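Local coordinates for BvnE (Penicillium brevicompactum, PDB 6U9I), which probably acts as an isomerase, a stereoselective semipinacolase that directs the semipinacol rearrangement in brevianamide assembly in this fungus, at residues R24-M29 / V97-A102; F32-M37 / T70-M75; S39-E44 / L59-L64; M75-L80 / Y104-C109. All coordinates share one frame; numbering follows the deposited sequence.

Contact 1 of 4, residues R24-M29 / V97-A102; sequences RWLSTM and VVMHLA
Trp25 and Leu26, neighbours on helix 14-31, project from the helix as two bumps. Met99 and Leu101 project to meet them from strand 96-107. The methyl CE of Met99 rests in the notch where the two helix side chains diverge. It lies 4.0 Å from Trp25 CE3 and 4.1 Å from Leu26 CG. A bend at the last torsion of Met99 (chi3 -66°) turns this methyl in. The Met99 chain runs past Trp25 and past Leu26, opposite in direction to each. Leu101 fills the next place along the strand with its two branches. Its CD1 meets the rim of the indole in the ring plane, 3.8 Å from Trp25 CZ3. Both branches, CD1 and CD2, lie 3.9 Å from Leu26 CD2. This is a helix packed on a curved mixed sheet, consistent with the cone-shaped alpha+beta fold of SnoaL-like proteins. The axis of segment 24-29 makes 41° with that of segment 97-102, and the two come no nearer than 12.2 Å, so side chains alone bridge the gap. Within the helix, Met29 CG sits over the centre of one indole face, 4.0 Å above the plane. No hydrogen bond joins the two segments, and all four touching residues are buried. Leu80 of strand 78-82 packs against both Leu26 and Leu101, while Leu120 of strand 110-122 packs against Trp25 and Met99.

Contact 2 of 4, residues F32-M37 / T70-M75; sequences FTPDAM and TLTAQM
Phe32 swings its ring over Thr72 with CG roughly anti to its own backbone N (chi1 -152°), from a backbone with positive phi (56°). Thr72 answers with chi1 59°, which sets OG1 between its backbone N and carbonyl carbon and sends the methyl CG2 toward the ring. The result is a CH-pi contact between the turn after helix 14-31 and the last turn of helix 61-74. CG2 of Thr72 lies 3.7 Å from the Phe32 ring centroid, almost exactly on the ring normal. The same methyl also meets the backbone O of Phe32 and, at 3.8 Å, the SD of Met37, so three groups of segment 32-37 meet it. Leu71 adds a branch at the ring: its CD2 is 4.0 Å from Phe32 CE1, and the two side chains cross at about a right angle. The hydroxyl of Thr72 is turned away from the ring. It lies over Pro34 CD and CG and hydrogen-bonds to Phe68 O, one turn earlier in its own helix. Thr33 is the N-cap of the short helix 34-37, its OG1 accepting from Ala36 N at 3.0 Å. Another aromatic, Phe78, stacks with Phe32. At the far rim of the ring, in its plane, the carbonyl O of Met75 sits 3.5 Å from Phe32 CE2.

Contact 3 of 4, residues S39-E44 / L59-L64; sequences SHRTEE and LNNGQL
Arg41 reaches across to Asn61 and Leu64, and its chain meets them atom by atom. CB lies 3.9 Å from Asn61 OD1. Further out, CD approaches the same oxygen to 3.6 Å, after which a bend at chi3 (63°) turns NE toward the amide oxygen. NE donates to Asn61 OD1 in the guanidinium plane. The modelled 2.5 Å between Arg41 NE and Asn61 OD1 is very short, and Arg41 has a second conformer, so the exact length is doubtful. NH1 adds a weak bond to that oxygen. The guanidinium and amide planes stand 70° apart. At the tip, Leu64 CD2 covers one guanidinium face, offset toward its rim, while NH2 bonds to Thr47 OG1 of strand 45-50. The other end of the Asn61 amide is held too. ND2 donates to Thr42 O at 2.9 Å, nearly in the amide plane, so the amide probably has its rotation fixed from both ends. Two waters extend the join. One runs from Asn61 N to Glu43 O, the other from Asn61 ND2 to Glu43 OE2. One residue earlier, Asn60 OD1 accepts from Gln63 N at 2.8 Å, and Gln63 OE1 accepts in return from Asn60 N at 2.9 Å. This reciprocal pair is a capping box, and it closes the N-terminal end of helix 61-74.

Contact 4 of 4, residues M75-L80 / Y104-C109; sequences MKNFNL and YAEAAC
Met75 and Ala105 form the apolar centre, with Met75 CE modelled 3.4 Å from Ala105 CB, tighter than usual for two methyls, so the exact distance is doubtful. Phe78 reaches the same alanine methyl from further along, the edge of its ring meeting Ala105 CB. Around this core the two chains pair as antiparallel strands with a beta bulge, part of the mixed sheet of the fold. Lys76 with Glu106 and Asn79 with Tyr104 are both hydrogen-bonded pairs, and the register slips by one residue between them. Lys76 N to Glu106 O is 2.8 Å and Asn79 N to Tyr104 O is 2.7 Å, each matched by a return bond. Phe78 CA also makes a CA-H...O contact with Tyr104 O.

Further out, the side chains of Lys76, Asn79, Tyr104 and Glu106 share one face of the sheet. Lys76 is bent at chi2 (103°), which lays its CD against Glu106 O. The backbone O of Asn77 lies in the plane of the Tyr104 ring, at its edge, 3.3 Å from CD1. Both carboxylate oxygens of Glu106 have a partner. Asn77 ND2 meets OE1 from above the carboxylate plane, with the amide turned 79° from it; the modelled length is too short to trust closely. Tyr104 OH donates to the anti lone pair of Glu106 OE2 at 2.6 Å.

Contact 1 sits nearest the centre of the chain, about 5 Å from it, while the centres of contacts 2, 3 and 4 lie 12 to 15 Å out. Contacts 1 and 4 share strand 96-107, whose neighbour in the sheet is strand 78-82. Contacts 2 and 3 use opposite ends of helix 61-74. Contacts 2 and 4 share Met75, with centres about 11 Å apart. Contacts 3 and 4 do not touch. Along the chain, contacts 2 and 3 fall between the segments of contact 1, and contact 3 between those of contact 2; the segments of contacts 1 and 4 alternate. Contact 1 lays helix 14-31 on the sheet, contact 2 ties the turn after it to helix 61-74, and contact 4 pairs the strands beyond.

Contact 1 of 4, residues R24-M29 / V97-A102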
loop_
_atom_site.group_PDB
_atom_site.type_symbol
_atom_site.label_atom_id
_atom_site.label_comp_id
_atom_site.label_asym_id
_atom_site.label_seq_id
_atom_site.Cartn_x
_atom_site.Cartn_y
_atom_site.Cartn_z
ATOM N N ARG A 24 -1.245 7.345 17.295
ATOM C CA ARG A 24 -1.961 6.686 18.380
ATOM C C ARG A 24 -2.407 5.296 17.966
ATOM O O ARG A 24 -2.354 4.352 18.767
ATOM C CB ARG A 24 -3.157 7.527 18.828
ATOM C CG ARG A 24 -3.927 6.901 19.996
ATOM C CD ARG A 24 -5.106 7.768 20.384
ATOM N NE ARG A 24 -6.003 7.945 19.243
ATOM C CZ ARG A 24 -7.082 8.721 19.253
ATOM N NH1 ARG A 24 -7.831 8.824 18.163
ATOM N NH2 ARG A 24 -7.407 9.394 20.354
ATOM N N TRP A 25 -2.863 5.150 16.713
ATOM C CA TRP A 25 -3.245 3.831 16.226
ATOM C C TRP A 25 -2.064 2.867 16.282
ATOM O O TRP A 25 -2.211 1.718 16.710
ATOM C CB TRP A 25 -3.800 3.945 14.803
ATOM C CG TRP A 25 -4.254 2.642 14.231
ATOM C CD1 TRP A 25 -5.432 2.002 14.491
ATOM C CD2 TRP A 25 -3.539 1.812 13.298
ATOM N NE1 TRP A 25 -5.500 0.825 13.776
ATOM C CE2 TRP A 25 -4.350 0.687 13.039
ATOM C CE3 TRP A 25 -2.295 1.913 12.654
ATOM C CZ2 TRP A 25 -3.957 -0.335 12.169
ATOM C CZ3 TRP A 25 -1.908 0.889 11.786
ATOM C CH2 TRP A 25 -2.738 -0.213 11.554
ATOM N N LEU A 26 -0.879 3.321 15.866
ATOM C CA LEU A 26 0.301 2.469 15.951
ATOM C C LEU A 26 0.620 2.110 17.399
ATOM O O LEU A 26 0.960 0.959 17.700
ATOM C CB LEU A 26 1.508 3.173 15.324
ATOM C CG LEU A 26 1.667 3.221 13.801
ATOM C CD1 LEU A 26 3.015 3.853 13.476
ATOM C CD2 LEU A 26 1.577 1.837 13.161
ATOM N N SER A 27 0.540 3.086 18.308
ATOM C CA SER A 27 0.967 2.819 19.678
ATOM C C SER A 27 0.005 1.868 20.373
ATOM O O SER A 27 0.436 1.005 21.148
ATOM C CB SER A 27 1.103 4.126 20.461
ATOM O OG SER A 27 -0.175 4.635 20.786
ATOM N N THR A 28 -1.300 1.983 20.088
ATOM C CA THR A 28 -2.237 1.046 20.699
ATOM C C THR A 28 -2.109 -0.337 20.076
ATOM O O THR A 28 -2.331 -1.345 20.756
ATOM C CB THR A 28 -3.680 1.567 20.612
ATOM O OG1 THR A 28 -4.054 1.798 19.250
ATOM C CG2 THR A 28 -3.824 2.875 21.388
ATOM N N MET A 29 -1.733 -0.421 18.798
ATOM C CA MET A 29 -1.438 -1.734 18.239
ATOM C C MET A 29 -0.274 -2.378 18.982
ATOM O O MET A 29 -0.324 -3.566 19.323
ATOM C CB MET A 29 -1.130 -1.628 16.743
ATOM C CG MET A 29 -2.382 -1.439 15.864
ATOM S SD MET A 29 -3.503 -2.850 15.909
ATOM C CE MET A 29 -2.700 -3.971 14.770
ATOM N N VAL A 97 -4.824 8.755 6.195
ATOM C CA VAL A 97 -3.383 8.647 6.442
ATOM C C VAL A 97 -2.911 7.309 5.894
ATOM O O VAL A 97 -3.456 6.263 6.260
ATOM C CB VAL A 97 -3.034 8.751 7.938
ATOM C CG1 VAL A 97 -1.498 8.620 8.136
ATOM C CG2 VAL A 97 -3.539 10.070 8.512
ATOM N N VAL A 98 -1.885 7.338 5.039
ATOM C CA VAL A 98 -1.317 6.124 4.451
ATOM C C VAL A 98 0.040 5.861 5.092
ATOM O O VAL A 98 0.843 6.787 5.232
ATOM C CB VAL A 98 -1.184 6.261 2.926
ATOM C CG1 VAL A 98 -0.552 5.003 2.324
ATOM C CG2 VAL A 98 -2.564 6.513 2.309
ATOM N N MET A 99 0.299 4.607 5.472
ATOM C CA MET A 99 1.566 4.260 6.109
ATOM C C MET A 99 2.096 2.941 5.574
ATOM O O MET A 99 1.371 1.946 5.492
ATOM C CB MET A 99 1.433 4.173 7.630
ATOM C CG MET A 99 1.159 5.539 8.263
ATOM S SD MET A 99 1.153 5.497 10.054
ATOM C CE MET A 99 -0.275 4.468 10.366
ATOM N N HIS A 100 3.381 2.950 5.242
ATOM C CA HIS A 100 4.116 1.759 4.845
ATOM C C HIS A 100 4.740 1.178 6.109
ATOM O O HIS A 100 5.579 1.826 6.734
ATOM C CB HIS A 100 5.173 2.162 3.820
ATOM C CG HIS A 100 5.830 1.017 3.121
ATOM N ND1 HIS A 100 6.980 1.179 2.378
ATOM C CD2 HIS A 100 5.507 -0.297 3.040
ATOM C CE1 HIS A 100 7.341 0.011 1.870
ATOM N NE2 HIS A 100 6.464 -0.901 2.256
ATOM N N LEU A 101 4.315 -0.026 6.502
ATOM C CA LEU A 101 4.593 -0.562 7.830
ATOM C C LEU A 101 5.288 -1.912 7.759
ATOM O O LEU A 101 5.080 -2.693 6.828
ATOM C CB LEU A 101 3.304 -0.748 8.649
ATOM C CG LEU A 101 2.420 0.478 8.885
ATOM C CD1 LEU A 101 1.163 0.091 9.674
ATOM C CD2 LEU A 101 3.174 1.603 9.592
ATOM N N ALA A 102 6.081 -2.190 8.791
ATOM C CA ALA A 102 6.654 -3.506 9.033
ATOM C C ALA A 102 6.123 -4.044 10.352
ATOM O O ALA A 102 6.028 -3.304 11.340
ATOM C CB ALA A 102 8.187 -3.439 9.094
#

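Contact 2 of 4, residues F32-M37 / T70-M75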
loop_
_atom_site.group_PDB
_atom_site.type_symbol
_atom_site.label_atom_id
_atom_site.label_comp_id
_atom_site.label_asym_id
_atom_site.label_seq_id
_atom_site.Cartn_x
_atom_site.Cartn_y
_atom_site.Cartn_z
ATOM N N PHE A 32 -0.801 -4.215 22.161
ATOM C CA PHE A 32 -0.994 -5.645 21.911
ATOM C C PHE A 32 -1.908 -6.292 22.950
ATOM O O PHE A 32 -1.632 -7.381 23.458
ATOM C CB PHE A 32 0.348 -6.379 21.823
ATOM C CG PHE A 32 0.305 -7.618 20.962
ATOM C CD1 PHE A 32 -0.148 -7.544 19.651
ATOM C CD2 PHE A 32 0.722 -8.844 21.456
ATOM C CE1 PHE A 32 -0.191 -8.680 18.848
ATOM C CE2 PHE A 32 0.683 -9.989 20.658
ATOM C CZ PHE A 32 0.227 -9.903 19.357
ATOM N N THR A 33 -2.994 -5.605 23.286
ATOM C CA THR A 33 -4.121 -6.259 23.918
ATOM C C THR A 33 -5.309 -6.115 22.983
ATOM O O THR A 33 -5.394 -5.125 22.251
ATOM C CB THR A 33 -4.488 -5.652 25.279
ATOM O OG1 THR A 33 -4.962 -4.310 25.090
ATOM C CG2 THR A 33 -3.279 -5.635 26.221
ATOM N N PRO A 34 -6.227 -7.074 22.973
ATOM C CA PRO A 34 -7.420 -6.914 22.124
ATOM C C PRO A 34 -8.120 -5.588 22.327
ATOM O O PRO A 34 -8.515 -4.937 21.350
ATOM C CB PRO A 34 -8.296 -8.101 22.546
ATOM C CG PRO A 34 -7.294 -9.164 22.899
ATOM C CD PRO A 34 -6.166 -8.409 23.594
ATOM N N ASP A 35 -8.258 -5.150 23.578
ATOM C CA ASP A 35 -8.939 -3.891 23.837
ATOM C C ASP A 35 -8.195 -2.722 23.210
ATOM O O ASP A 35 -8.807 -1.849 22.585
ATOM C CB ASP A 35 -9.102 -3.677 25.343
ATOM C CG ASP A 35 -10.140 -2.623 25.664
ATOM O OD1 ASP A 35 -11.333 -2.846 25.370
ATOM O OD2 ASP A 35 -9.766 -1.563 26.202
ATOM N N ALA A 36 -6.869 -2.686 23.353
ATOM C CA ALA A 36 -6.123 -1.567 22.786
ATOM C C ALA A 36 -6.164 -1.598 21.265
ATOM O O ALA A 36 -6.201 -0.548 20.612
ATOM C CB ALA A 36 -4.677 -1.597 23.280
ATOM N N MET A 37 -6.149 -2.791 20.686
ATOM C CA MET A 37 -6.062 -2.943 19.240
ATOM C C MET A 37 -7.363 -2.636 18.510
ATOM O O MET A 37 -7.349 -2.578 17.277
ATOM C CB MET A 37 -5.594 -4.359 18.908
ATOM C CG MET A 37 -4.185 -4.615 19.454
ATOM S SD MET A 37 -3.687 -6.336 19.454
ATOM C CE MET A 37 -2.984 -6.463 17.815
ATOM N N THR A 70 -7.232 -14.217 19.613
ATOM C CA THR A 70 -6.450 -15.333 19.099
ATOM C C THR A 70 -5.005 -14.924 18.850
ATOM O O THR A 70 -4.069 -15.604 19.289
ATOM C CB THR A 70 -7.093 -15.861 17.815
ATOM O OG1 THR A 70 -8.341 -16.481 18.139
ATOM C CG2 THR A 70 -6.188 -16.870 17.129
ATOM N N LEU A 71 -4.808 -13.802 18.152
ATOM C CA LEU A 71 -3.462 -13.382 17.776
ATOM C C LEU A 71 -2.605 -13.095 19.003
ATOM O O LEU A 71 -1.447 -13.525 19.076
ATOM C CB LEU A 71 -3.535 -12.152 16.869
ATOM C CG LEU A 71 -2.209 -11.719 16.246
ATOM C CD1 LEU A 71 -1.899 -12.609 15.061
ATOM C CD2 LEU A 71 -2.294 -10.278 15.800
ATOM N N THR A 72 -3.155 -12.368 19.983
ATOM C CA THR A 72 -2.379 -12.040 21.174
ATOM C C THR A 72 -2.105 -13.259 22.049
ATOM O O THR A 72 -1.231 -13.191 22.922
ATOM C CB THR A 72 -3.072 -10.945 22.002
ATOM O OG1 THR A 72 -4.382 -11.376 22.407
ATOM C CG2 THR A 72 -3.189 -9.667 21.188
ATOM N N ALA A 73 -2.827 -14.361 21.843
ATOM C CA ALA A 73 -2.526 -15.598 22.553
ATOM C C ALA A 73 -1.452 -16.431 21.862
ATOM O O ALA A 73 -0.844 -17.291 22.508
ATOM C CB ALA A 73 -3.790 -16.443 22.714
ATOM N N GLN A 74 -1.194 -16.194 20.575
ATOM C CA GLN A 74 -0.273 -17.022 19.811
ATOM C C GLN A 74 1.043 -16.341 19.467
ATOM O O GLN A 74 1.932 -16.997 18.912
ATOM C CB GLN A 74 -0.942 -17.491 18.512
ATOM C CG GLN A 74 -2.204 -18.288 18.748
ATOM C CD GLN A 74 -2.930 -18.606 17.463
ATOM O OE1 GLN A 74 -2.496 -18.209 16.377
ATOM N NE2 GLN A 74 -4.044 -19.325 17.575
ATOM N N MET A 75 1.194 -15.052 19.757
ATOM C CA MET A 75 2.399 -14.331 19.392
ATOM C C MET A 75 2.888 -13.495 20.564
ATOM O O MET A 75 2.106 -13.075 21.422
ATOM C CB MET A 75 2.163 -13.444 18.162
ATOM C CG MET A 75 1.502 -14.208 17.026
ATOM S SD MET A 75 2.056 -13.691 15.406
ATOM C CE MET A 75 1.585 -11.970 15.475
#

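Contact 3 of 4, residues S39-E44 / L59-L64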
loop_
_atom_site.group_PDB
_atom_site.type_symbol
_atom_site.label_atom_id
_atom_site.label_comp_id
_atom_site.label_asym_id
_atom_site.label_seq_id
_atom_site.Cartn_x
_atom_site.Cartn_y
_atom_site.Cartn_z
ATOM N N SER A 39 -9.251 0.073 19.874
ATOM C CA SER A 39 -9.649 1.304 20.537
ATOM C C SER A 39 -9.696 2.469 19.553
ATOM O O SER A 39 -9.074 2.439 18.486
ATOM C CB SER A 39 -8.689 1.637 21.686
ATOM O OG SER A 39 -7.379 1.849 21.195
ATOM N N HIS A 40 -10.440 3.515 19.941
ATOM C CA HIS A 40 -10.530 4.774 19.188
ATOM C C HIS A 40 -11.014 4.547 17.756
ATOM O O HIS A 40 -10.469 5.099 16.795
ATOM C CB HIS A 40 -9.194 5.521 19.191
ATOM C CG HIS A 40 -8.657 5.768 20.567
ATOM N ND1 HIS A 40 -9.189 6.719 21.409
ATOM C CD2 HIS A 40 -7.657 5.169 21.255
ATOM C CE1 HIS A 40 -8.526 6.710 22.553
ATOM N NE2 HIS A 40 -7.596 5.773 22.487
ATOM N N ARG A 41 -12.053 3.734 17.629
ATOM C CA ARG A 41 -12.709 3.468 16.358
ATOM C C ARG A 41 -14.166 3.902 16.450
ATOM O O ARG A 41 -14.767 3.870 17.530
ATOM C CB ARG A 41 -12.627 1.975 15.983
ATOM C CG ARG A 41 -11.245 1.511 15.510
ATOM C CD ARG A 41 -11.064 -0.010 15.570
ATOM N NE ARG A 41 -11.976 -0.756 14.696
ATOM C CZ ARG A 41 -11.634 -1.331 13.540
ATOM N NH1 ARG A 41 -12.544 -1.998 12.833
ATOM N NH2 ARG A 41 -10.391 -1.250 13.094
ATOM N N THR A 42 -14.728 4.312 15.316
ATOM C CA THR A 42 -16.168 4.559 15.265
ATOM C C THR A 42 -16.928 3.240 15.397
ATOM O O THR A 42 -16.372 2.154 15.234
ATOM C CB THR A 42 -16.573 5.235 13.957
ATOM O OG1 THR A 42 -16.282 4.345 12.871
ATOM C CG2 THR A 42 -15.861 6.551 13.767
ATOM N N GLU A 43 -18.243 3.336 15.651
ATOM C CA GLU A 43 -19.008 2.111 15.869
ATOM C C GLU A 43 -19.081 1.251 14.613
ATOM O O GLU A 43 -19.095 0.021 14.714
ATOM C CB GLU A 43 -20.416 2.439 16.381
ATOM C CG GLU A 43 -20.409 3.204 17.709
ATOM C CD GLU A 43 -19.583 2.506 18.790
ATOM O OE1 GLU A 43 -18.849 3.207 19.525
ATOM O OE2 GLU A 43 -19.672 1.260 18.910
ATOM N N GLU A 44 -19.081 1.869 13.433
ATOM C CA GLU A 44 -19.230 1.154 12.171
ATOM C C GLU A 44 -17.898 0.816 11.516
ATOM O O GLU A 44 -17.889 0.229 10.430
ATOM C CB GLU A 44 -20.075 1.982 11.205
ATOM C CG GLU A 44 -21.415 2.438 11.771
ATOM C CD GLU A 44 -22.498 1.387 11.631
ATOM O OE1 GLU A 44 -22.559 0.737 10.565
ATOM O OE2 GLU A 44 -23.291 1.219 12.586
ATOM N N LEU A 59 -13.657 -7.033 8.698
ATOM C CA LEU A 59 -14.000 -7.373 10.071
ATOM C C LEU A 59 -14.535 -6.127 10.767
ATOM O O LEU A 59 -13.891 -5.073 10.733
ATOM C CB LEU A 59 -12.781 -7.910 10.826
ATOM C CG LEU A 59 -12.127 -9.221 10.372
ATOM C CD1 LEU A 59 -11.234 -9.012 9.154
ATOM C CD2 LEU A 59 -11.319 -9.830 11.523
ATOM N N ASN A 60 -15.695 -6.242 11.407
ATOM C CA ASN A 60 -16.184 -5.135 12.213
ATOM C C ASN A 60 -15.479 -5.163 13.569
ATOM O O ASN A 60 -14.609 -6.004 13.822
ATOM C CB ASN A 60 -17.714 -5.177 12.334
ATOM C CG ASN A 60 -18.226 -6.441 13.005
ATOM O OD1 ASN A 60 -17.569 -7.012 13.870
ATOM N ND2 ASN A 60 -19.425 -6.873 12.617
ATOM N N ASN A 61 -15.833 -4.216 14.443
ATOM C CA ASN A 61 -15.100 -4.062 15.703
ATOM C C ASN A 61 -15.173 -5.333 16.544
ATOM O O ASN A 61 -14.171 -5.748 17.144
ATOM C CB ASN A 61 -15.650 -2.879 16.502
ATOM C CG ASN A 61 -15.325 -1.534 15.879
ATOM O OD1 ASN A 61 -14.370 -1.400 15.118
ATOM N ND2 ASN A 61 -16.119 -0.516 16.222
ATOM N N GLY A 62 -16.350 -5.960 16.604
ATOM C CA GLY A 62 -16.484 -7.178 17.387
ATOM C C GLY A 62 -15.717 -8.346 16.798
ATOM O O GLY A 62 -15.087 -9.114 17.528
ATOM N N GLN A 63 -15.766 -8.505 15.471
ATOM C CA GLN A 63 -14.992 -9.561 14.819
ATOM C C GLN A 63 -13.496 -9.352 15.002
ATOM O O GLN A 63 -12.742 -10.313 15.189
ATOM C CB GLN A 63 -15.323 -9.608 13.330
ATOM C CG GLN A 63 -16.737 -10.120 13.063
ATOM C CD GLN A 63 -17.161 -9.914 11.630
ATOM O OE1 GLN A 63 -16.818 -8.909 11.010
ATOM N NE2 GLN A 63 -17.954 -10.851 11.105
ATOM N N LEU A 64 -13.052 -8.103 14.900
ATOM C CA LEU A 64 -11.633 -7.795 15.028
ATOM C C LEU A 64 -11.140 -8.059 16.445
ATOM O O LEU A 64 -10.044 -8.607 16.635
ATOM C CB LEU A 64 -11.394 -6.342 14.628
ATOM C CG LEU A 64 -9.961 -5.855 14.454
ATOM C CD1 LEU A 64 -9.266 -6.569 13.303
ATOM C CD2 LEU A 64 -9.965 -4.344 14.262
HETATM O O HOH W 1 -17.669 -1.994 13.476
HETATM O O HOH W 2 -18.616 -1.261 17.875
#

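Contact 4 of 4, residues M75-L80 / Y104-C109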
loop_
_atom_site.group_PDB
_atom_site.type_symbol
_atom_site.label_atom_id
_atom_site.label_comp_id
_atom_site.label_asym_id
_atom_site.label_seq_id
_atom_site.Cartn_x
_atom_site.Cartn_y
_atom_site.Cartn_z
ATOM N N MET A 75 1.194 -15.052 19.757
ATOM C CA MET A 75 2.399 -14.331 19.392
ATOM C C MET A 75 2.888 -13.495 20.564
ATOM O O MET A 75 2.106 -13.075 21.422
ATOM C CB MET A 75 2.163 -13.444 18.162
ATOM C CG MET A 75 1.502 -14.208 17.026
ATOM S SD MET A 75 2.056 -13.691 15.406
ATOM C CE MET A 75 1.585 -11.970 15.475
ATOM N N LYS A 76 4.198 -13.279 20.593
ATOM C CA LYS A 76 4.859 -12.509 21.634
ATOM C C LYS A 76 5.735 -11.446 20.986
ATOM O O LYS A 76 6.131 -11.563 19.823
ATOM C CB LYS A 76 5.726 -13.405 22.549
ATOM C CG LYS A 76 5.167 -14.802 22.783
ATOM C CD LYS A 76 5.905 -15.850 21.940
ATOM C CE LYS A 76 5.065 -17.113 21.720
ATOM N NZ LYS A 76 5.825 -18.148 20.966
ATOM N N ASN A 77 6.052 -10.414 21.767
ATOM C CA ASN A 77 7.000 -9.372 21.360
ATOM C C ASN A 77 6.601 -8.746 20.027
ATOM O O ASN A 77 7.432 -8.523 19.142
ATOM C CB ASN A 77 8.422 -9.921 21.308
ATOM C CG ASN A 77 8.902 -10.364 22.665
ATOM O OD1 ASN A 77 8.628 -9.705 23.670
ATOM N ND2 ASN A 77 9.588 -11.497 22.714
ATOM N N PHE A 78 5.310 -8.468 19.893
ATOM C CA PHE A 78 4.777 -7.841 18.689
ATOM C C PHE A 78 5.288 -6.416 18.551
ATOM O O PHE A 78 5.346 -5.659 19.527
ATOM C CB PHE A 78 3.253 -7.838 18.745
ATOM C CG PHE A 78 2.590 -7.148 17.574
ATOM C CD1 PHE A 78 2.465 -7.793 16.351
ATOM C CD2 PHE A 78 2.071 -5.865 17.710
ATOM C CE1 PHE A 78 1.839 -7.161 15.271
ATOM C CE2 PHE A 78 1.441 -5.229 16.640
ATOM C CZ PHE A 78 1.330 -5.881 15.421
ATOM N N ASN A 79 5.640 -6.038 17.325
ATOM C CA ASN A 79 5.959 -4.650 17.039
ATOM C C ASN A 79 5.436 -4.292 15.659
ATOM O O ASN A 79 5.601 -5.058 14.709
ATOM C CB ASN A 79 7.459 -4.368 17.102
ATOM C CG ASN A 79 7.779 -2.906 16.820
ATOM O OD1 ASN A 79 7.536 -2.027 17.655
ATOM N ND2 ASN A 79 8.294 -2.634 15.634
ATOM N N LEU A 80 4.796 -3.131 15.568
ATOM C CA LEU A 80 4.321 -2.577 14.304
ATOM C C LEU A 80 4.893 -1.173 14.190
ATOM O O LEU A 80 4.788 -0.387 15.135
ATOM C CB LEU A 80 2.788 -2.551 14.260
ATOM C CG LEU A 80 2.121 -2.060 12.978
ATOM C CD1 LEU A 80 2.458 -2.981 11.822
ATOM C CD2 LEU A 80 0.603 -1.992 13.181
ATOM N N TYR A 104 6.573 -7.234 13.303
ATOM C CA TYR A 104 7.452 -8.259 13.840
ATOM C C TYR A 104 6.744 -8.921 15.007
ATOM O O TYR A 104 6.118 -8.242 15.827
ATOM C CB TYR A 104 8.797 -7.658 14.291
ATOM C CG TYR A 104 9.664 -8.596 15.110
ATOM C CD1 TYR A 104 9.442 -8.778 16.475
ATOM C CD2 TYR A 104 10.712 -9.294 14.522
ATOM C CE1 TYR A 104 10.229 -9.640 17.225
ATOM C CE2 TYR A 104 11.509 -10.149 15.270
ATOM C CZ TYR A 104 11.261 -10.317 16.621
ATOM O OH TYR A 104 12.048 -11.170 17.371
ATOM N N ALA A 105 6.853 -10.244 15.086
ATOM C CA ALA A 105 6.357 -10.957 16.254
ATOM C C ALA A 105 7.054 -12.306 16.328
ATOM O O ALA A 105 7.736 -12.730 15.393
ATOM C CB ALA A 105 4.842 -11.127 16.215
ATOM N N GLU A 106 6.874 -12.973 17.463
ATOM C CA GLU A 106 7.479 -14.271 17.720
ATOM C C GLU A 106 6.358 -15.270 17.937
ATOM O O GLU A 106 5.499 -15.071 18.805
ATOM C CB GLU A 106 8.422 -14.205 18.929
ATOM C CG GLU A 106 9.714 -13.444 18.636
ATOM C CD GLU A 106 10.398 -12.885 19.879
ATOM O OE1 GLU A 106 10.026 -13.280 21.005
ATOM O OE2 GLU A 106 11.313 -12.042 19.728
ATOM N N ALA A 107 6.340 -16.315 17.124
ATOM C CA ALA A 107 5.298 -17.327 17.159
ATOM C C ALA A 107 5.935 -18.692 17.417
ATOM O O ALA A 107 7.157 -18.819 17.504
ATOM C CB ALA A 107 4.498 -17.307 15.856
ATOM N N ALA A 108 5.092 -19.722 17.554
ATOM C CA ALA A 108 5.621 -21.064 17.776
ATOM C C ALA A 108 6.472 -21.515 16.595
ATOM O O ALA A 108 7.537 -22.115 16.781
ATOM C CB ALA A 108 4.480 -22.050 18.030
ATOM N N CYS A 109 6.038 -21.210 15.371
ATOM C CA CYS A 109 6.781 -21.602 14.178
ATOM C C CYS A 109 7.988 -20.714 13.904
ATOM O O CYS A 109 8.663 -20.916 12.890
ATOM C CB CYS A 109 5.863 -21.601 12.949
ATOM S SG CYS A 109 5.382 -19.951 12.354
#